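Local coordinates for protein endoglucanase (Clostridium thermocellum, PDB 2YIK) that probably cleaves cellulose as a family 9 endoglucanase, whose catalytic domain also carries bound calcium and zinc ions, at residues 45-56 and 150-161. Sequence-based numbering, arbitrary orientation.
Sequences QYSMFFYDANMC and QAVHAEVILRYF. With ZN (zinc ion), chain E.
H153 fills the middle of this contact between two helices of the family 9 glycosidase domain, an (alpha/alpha)6 barrel fold; short helix 49-54 and helix 151-161 run the same general way, their axes 10.3 Å apart. The imidazole is tightly enclosed. Its edge points at the face of F49 in an edge-to-face pair, with centroids 4.9 Å apart and planes at 71°, while M48 CB lies over one of its own faces as a CH-pi contact, 3.8 Å from the ring centroid. The D52 carboxylate lies beside the ring, modelled too close for its detail to be trusted, and its OD2 is held by the backbone N of L65. M48, bent at its last torsion (chi3 -87°), lays SD against A154, 3.7 Å from A154 CB, and turns CE back toward Q150. Beside it, Y51 CB rests on I157 CG1 at 3.8 Å, and the Y51 ring continues obliquely to F161, which helix 124-140 backs.

The Q45-Q150 end is looser, bridged by a single water: the two amide planes are turned steeply to each other, and the water accepts from Q150 NE2, also bonded to T148, and weakly from Q45 NE2, while Q45 OE1 takes the N-H of D524. At the other end the chain leaves its helix toward the zinc ion, bound by C56 SG with C72, H73 and H115. M55, extended beyond CG, makes a Met-aromatic contact, SD standing 4.6 Å from the centroid of the Y160 ring and above its face. The same tyrosine donates from OH to C56 O at 2.6 Å, approaching 39° out of the carbonyl plane.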
loop_
_atom_site.group_PDB
_atom_site.type_symbol
_atom_site.label_atom_id
_atom_site.label_comp_id
_atom_site.label_asym_id
_atom_site.label_seq_id
_atom_site.Cartn_x
_atom_site.Cartn_y
_atom_site.Cartn_z
ATOM N N GLN A 45 14.196 8.368 4.527
ATOM C CA GLN A 45 15.184 7.299 4.476
ATOM C C GLN A 45 14.774 6.135 5.362
ATOM O O GLN A 45 14.678 4.995 4.905
ATOM C CB GLN A 45 16.551 7.822 4.920
ATOM C CG GLN A 45 17.554 6.729 5.225
ATOM C CD GLN A 45 18.837 7.264 5.853
ATOM O OE1 GLN A 45 18.799 8.148 6.711
ATOM N NE2 GLN A 45 19.974 6.716 5.439
ATOM N N TYR A 46 14.533 6.427 6.635
ATOM C CA TYR A 46 14.139 5.401 7.586
ATOM C C TYR A 46 12.825 4.697 7.249
ATOM O O TYR A 46 12.725 3.478 7.379
ATOM C CB TYR A 46 14.042 6.002 8.994
ATOM C CG TYR A 46 15.359 6.071 9.742
ATOM C CD1 TYR A 46 16.492 6.623 9.149
ATOM C CD2 TYR A 46 15.462 5.603 11.051
ATOM C CE1 TYR A 46 17.695 6.708 9.837
ATOM C CE2 TYR A 46 16.663 5.681 11.753
ATOM C CZ TYR A 46 17.775 6.237 11.140
ATOM O OH TYR A 46 18.963 6.335 11.830
ATOM N N SER A 47 11.825 5.457 6.807
ATOM C CA SER A 47 10.508 4.888 6.506
ATOM C C SER A 47 10.486 3.623 5.647
ATOM O O SER A 47 9.681 2.728 5.895
ATOM C CB SER A 47 9.586 5.946 5.867
ATOM O OG SER A 47 9.951 6.245 4.531
ATOM N N MET A 48 11.361 3.536 4.650
ATOM C CA MET A 48 11.363 2.366 3.775
ATOM C C MET A 48 11.950 1.101 4.372
ATOM O O MET A 48 11.653 -0.001 3.905
ATOM C CB MET A 48 12.061 2.692 2.451
ATOM C CG MET A 48 11.240 3.628 1.588
ATOM S SD MET A 48 12.023 4.174 0.059
ATOM C CE MET A 48 12.916 5.561 0.631
ATOM N N PHE A 49 12.767 1.241 5.408
ATOM C CA PHE A 49 13.378 0.069 6.018
ATOM C C PHE A 49 12.394 -0.915 6.617
ATOM O O PHE A 49 12.742 -2.072 6.838
ATOM C CB PHE A 49 14.416 0.495 7.052
ATOM C CG PHE A 49 15.715 0.893 6.437
ATOM C CD1 PHE A 49 16.704 -0.056 6.186
ATOM C CD2 PHE A 49 15.926 2.205 6.038
ATOM C CE1 PHE A 49 17.884 0.304 5.533
ATOM C CE2 PHE A 49 17.091 2.574 5.392
ATOM C CZ PHE A 49 18.077 1.623 5.139
ATOM N N PHE A 50 11.166 -0.474 6.870
ATOM C CA PHE A 50 10.178 -1.397 7.410
ATOM C C PHE A 50 9.901 -2.447 6.351
ATOM O O PHE A 50 9.656 -3.608 6.662
ATOM C CB PHE A 50 8.856 -0.706 7.747
ATOM C CG PHE A 50 7.790 -1.678 8.185
ATOM C CD1 PHE A 50 7.841 -2.263 9.444
ATOM C CD2 PHE A 50 6.752 -2.034 7.323
ATOM C CE1 PHE A 50 6.904 -3.220 9.821
ATOM C CE2 PHE A 50 5.815 -2.987 7.689
ATOM C CZ PHE A 50 5.878 -3.570 8.947
ATOM N N TYR A 51 9.942 -2.036 5.092
ATOM C CA TYR A 51 9.677 -2.972 4.019
ATOM C C TYR A 51 10.780 -4.018 3.930
ATOM O O TYR A 51 10.499 -5.190 3.684
ATOM C CB TYR A 51 9.474 -2.205 2.713
ATOM C CG TYR A 51 8.193 -1.402 2.775
ATOM C CD1 TYR A 51 6.951 -2.042 2.786
ATOM C CD2 TYR A 51 8.221 -0.015 2.928
ATOM C CE1 TYR A 51 5.766 -1.320 2.957
ATOM C CE2 TYR A 51 7.046 0.716 3.102
ATOM C CZ TYR A 51 5.821 0.059 3.120
ATOM O OH TYR A 51 4.664 0.769 3.342
ATOM N N ASP A 52 12.024 -3.610 4.163
ATOM C CA ASP A 52 13.123 -4.567 4.132
ATOM C C ASP A 52 12.909 -5.616 5.218
ATOM O O ASP A 52 13.250 -6.787 5.038
ATOM C CB ASP A 52 14.467 -3.876 4.373
ATOM C CG ASP A 52 14.809 -2.873 3.296
ATOM O OD1 ASP A 52 13.987 -1.962 3.059
ATOM O OD2 ASP A 52 15.899 -2.994 2.690
ATOM N N ALA A 53 12.335 -5.193 6.343
ATOM C CA ALA A 53 12.094 -6.098 7.460
ATOM C C ALA A 53 10.979 -7.095 7.192
ATOM O O ALA A 53 10.892 -8.118 7.869
ATOM C CB ALA A 53 11.785 -5.299 8.723
ATOM N N ASN A 54 10.128 -6.799 6.213
ATOM C CA ASN A 54 9.019 -7.690 5.881
ATOM C C ASN A 54 9.160 -8.446 4.563
ATOM O O ASN A 54 8.232 -9.139 4.153
ATOM C CB ASN A 54 7.681 -6.930 5.865
ATOM C CG ASN A 54 7.095 -6.726 7.259
ATOM O OD1 ASN A 54 5.873 -6.661 7.431
ATOM N ND2 ASN A 54 7.961 -6.607 8.252
ATOM N N MET A 55 10.298 -8.311 3.889
ATOM C CA MET A 55 10.492 -9.038 2.635
ATOM C C MET A 55 10.369 -10.543 2.884
ATOM O O MET A 55 10.838 -11.065 3.892
ATOM C CB MET A 55 11.847 -8.697 2.020
ATOM C CG MET A 55 11.875 -7.286 1.460
ATOM S SD MET A 55 13.436 -6.838 0.689
ATOM C CE MET A 55 12.931 -5.371 -0.224
ATOM N N CYS A 56 9.734 -11.230 1.945
ATOM C CA CYS A 56 9.472 -12.653 2.067
ATOM C C CYS A 56 9.957 -13.442 0.849
ATOM O O CYS A 56 10.111 -12.888 -0.240
ATOM C CB CYS A 56 7.956 -12.820 2.255
ATOM S SG CYS A 56 7.299 -14.480 2.454
ATOM N N GLN A 150 17.426 8.411 -2.025
ATOM C CA GLN A 150 16.579 7.303 -1.592
ATOM C C GLN A 150 15.736 6.667 -2.704
ATOM O O GLN A 150 14.911 5.792 -2.436
ATOM C CB GLN A 150 15.654 7.774 -0.462
ATOM C CG GLN A 150 16.382 8.376 0.742
ATOM C CD GLN A 150 17.414 7.435 1.327
ATOM O OE1 GLN A 150 17.099 6.298 1.681
ATOM N NE2 GLN A 150 18.660 7.904 1.434
ATOM N N ALA A 151 15.947 7.095 -3.945
ATOM C CA ALA A 151 15.174 6.563 -5.065
ATOM C C ALA A 151 15.484 5.098 -5.345
ATOM O O ALA A 151 14.578 4.308 -5.634
ATOM C CB ALA A 151 15.409 7.407 -6.314
ATOM N N VAL A 152 16.756 4.725 -5.254
ATOM C CA VAL A 152 17.139 3.343 -5.501
ATOM C C VAL A 152 16.437 2.406 -4.517
ATOM O O VAL A 152 15.926 1.354 -4.912
ATOM C CB VAL A 152 18.673 3.154 -5.407
ATOM C CG1 VAL A 152 19.025 1.666 -5.474
ATOM C CG2 VAL A 152 19.352 3.901 -6.549
ATOM N N HIS A 153 16.403 2.794 -3.244
ATOM C CA HIS A 153 15.757 1.988 -2.201
ATOM C C HIS A 153 14.273 1.806 -2.546
ATOM O O HIS A 153 13.733 0.704 -2.461
ATOM C CB HIS A 153 15.892 2.692 -0.845
ATOM C CG HIS A 153 15.572 1.823 0.335
ATOM N ND1 HIS A 153 15.088 0.538 0.213
ATOM C CD2 HIS A 153 15.672 2.062 1.665
ATOM C CE1 HIS A 153 14.905 0.022 1.417
ATOM N NE2 HIS A 153 15.252 0.925 2.313
ATOM N N ALA A 154 13.622 2.895 -2.945
ATOM C CA ALA A 154 12.210 2.856 -3.314
ATOM C C ALA A 154 11.957 1.902 -4.483
ATOM O O ALA A 154 11.015 1.106 -4.458
ATOM C CB ALA A 154 11.729 4.254 -3.678
ATOM N N GLU A 155 12.802 1.979 -5.507
ATOM C CA GLU A 155 12.630 1.120 -6.665
ATOM C C GLU A 155 12.831 -0.360 -6.327
ATOM O O GLU A 155 12.140 -1.219 -6.875
ATOM C CB GLU A 155 13.550 1.581 -7.800
ATOM C CG GLU A 155 13.158 2.971 -8.322
ATOM C CD GLU A 155 13.907 3.377 -9.576
ATOM O OE1 GLU A 155 14.770 2.601 -10.023
ATOM O OE2 GLU A 155 13.635 4.476 -10.115
ATOM N N VAL A 156 13.743 -0.661 -5.403
ATOM C CA VAL A 156 13.963 -2.052 -5.019
ATOM C C VAL A 156 12.716 -2.605 -4.328
ATOM O O VAL A 156 12.314 -3.754 -4.565
ATOM C CB VAL A 156 15.177 -2.201 -4.074
ATOM C CG1 VAL A 156 15.247 -3.618 -3.528
ATOM C CG2 VAL A 156 16.464 -1.873 -4.835
ATOM N N ILE A 157 12.105 -1.786 -3.476
ATOM C CA ILE A 157 10.899 -2.196 -2.765
ATOM C C ILE A 157 9.733 -2.344 -3.745
ATOM O O ILE A 157 9.013 -3.333 -3.694
ATOM C CB ILE A 157 10.497 -1.176 -1.654
ATOM C CG1 ILE A 157 11.398 -1.330 -0.430
ATOM C CG2 ILE A 157 9.066 -1.425 -1.213
ATOM C CD1 ILE A 157 12.869 -1.308 -0.753
ATOM N N LEU A 158 9.560 -1.372 -4.640
ATOM C CA LEU A 158 8.468 -1.430 -5.610
ATOM C C LEU A 158 8.602 -2.592 -6.593
ATOM O O LEU A 158 7.599 -3.164 -7.019
ATOM C CB LEU A 158 8.350 -0.097 -6.349
ATOM C CG LEU A 158 7.871 1.044 -5.440
ATOM C CD1 LEU A 158 8.110 2.381 -6.096
ATOM C CD2 LEU A 158 6.388 0.853 -5.114
ATOM N N ARG A 159 9.835 -2.945 -6.950
ATOM C CA ARG A 159 10.061 -4.073 -7.847
ATOM C C ARG A 159 9.721 -5.363 -7.112
ATOM O O ARG A 159 9.141 -6.283 -7.691
ATOM C CB ARG A 159 11.520 -4.134 -8.312
ATOM C CG ARG A 159 11.863 -3.199 -9.461
ATOM C CD ARG A 159 13.365 -3.227 -9.739
ATOM N NE ARG A 159 13.760 -2.353 -10.846
ATOM C CZ ARG A 159 13.672 -2.679 -12.134
ATOM N NH1 ARG A 159 13.200 -3.870 -12.497
ATOM N NH2 ARG A 159 14.068 -1.819 -13.060
ATOM N N TYR A 160 10.073 -5.430 -5.831
ATOM C CA TYR A 160 9.789 -6.625 -5.055
ATOM C C TYR A 160 8.283 -6.843 -4.905
ATOM O O TYR A 160 7.821 -7.986 -4.931
ATOM C CB TYR A 160 10.456 -6.552 -3.677
ATOM C CG TYR A 160 10.857 -7.914 -3.133
ATOM C CD1 TYR A 160 11.925 -8.621 -3.694
ATOM C CD2 TYR A 160 10.166 -8.497 -2.069
ATOM C CE1 TYR A 160 12.296 -9.873 -3.212
ATOM C CE2 TYR A 160 10.530 -9.748 -1.576
ATOM C CZ TYR A 160 11.594 -10.433 -2.154
ATOM O OH TYR A 160 11.951 -11.680 -1.687
ATOM N N PHE A 161 7.520 -5.760 -4.746
ATOM C CA PHE A 161 6.055 -5.857 -4.624
ATOM C C PHE A 161 5.454 -6.339 -5.940
ATOM O O PHE A 161 4.766 -7.351 -6.000
ATOM C CB PHE A 161 5.405 -4.493 -4.339
ATOM C CG PHE A 161 5.196 -4.185 -2.882
ATOM C CD1 PHE A 161 4.290 -4.914 -2.111
ATOM C CD2 PHE A 161 5.862 -3.117 -2.296
ATOM C CE1 PHE A 161 4.053 -4.570 -0.776
ATOM C CE2 PHE A 161 5.636 -2.767 -0.974
ATOM C CZ PHE A 161 4.728 -3.494 -0.207
HETATM ZN ZN ZN E . 8.432 -14.940 4.550
HETATM O O HOH W 1 21.044 6.114 2.268
#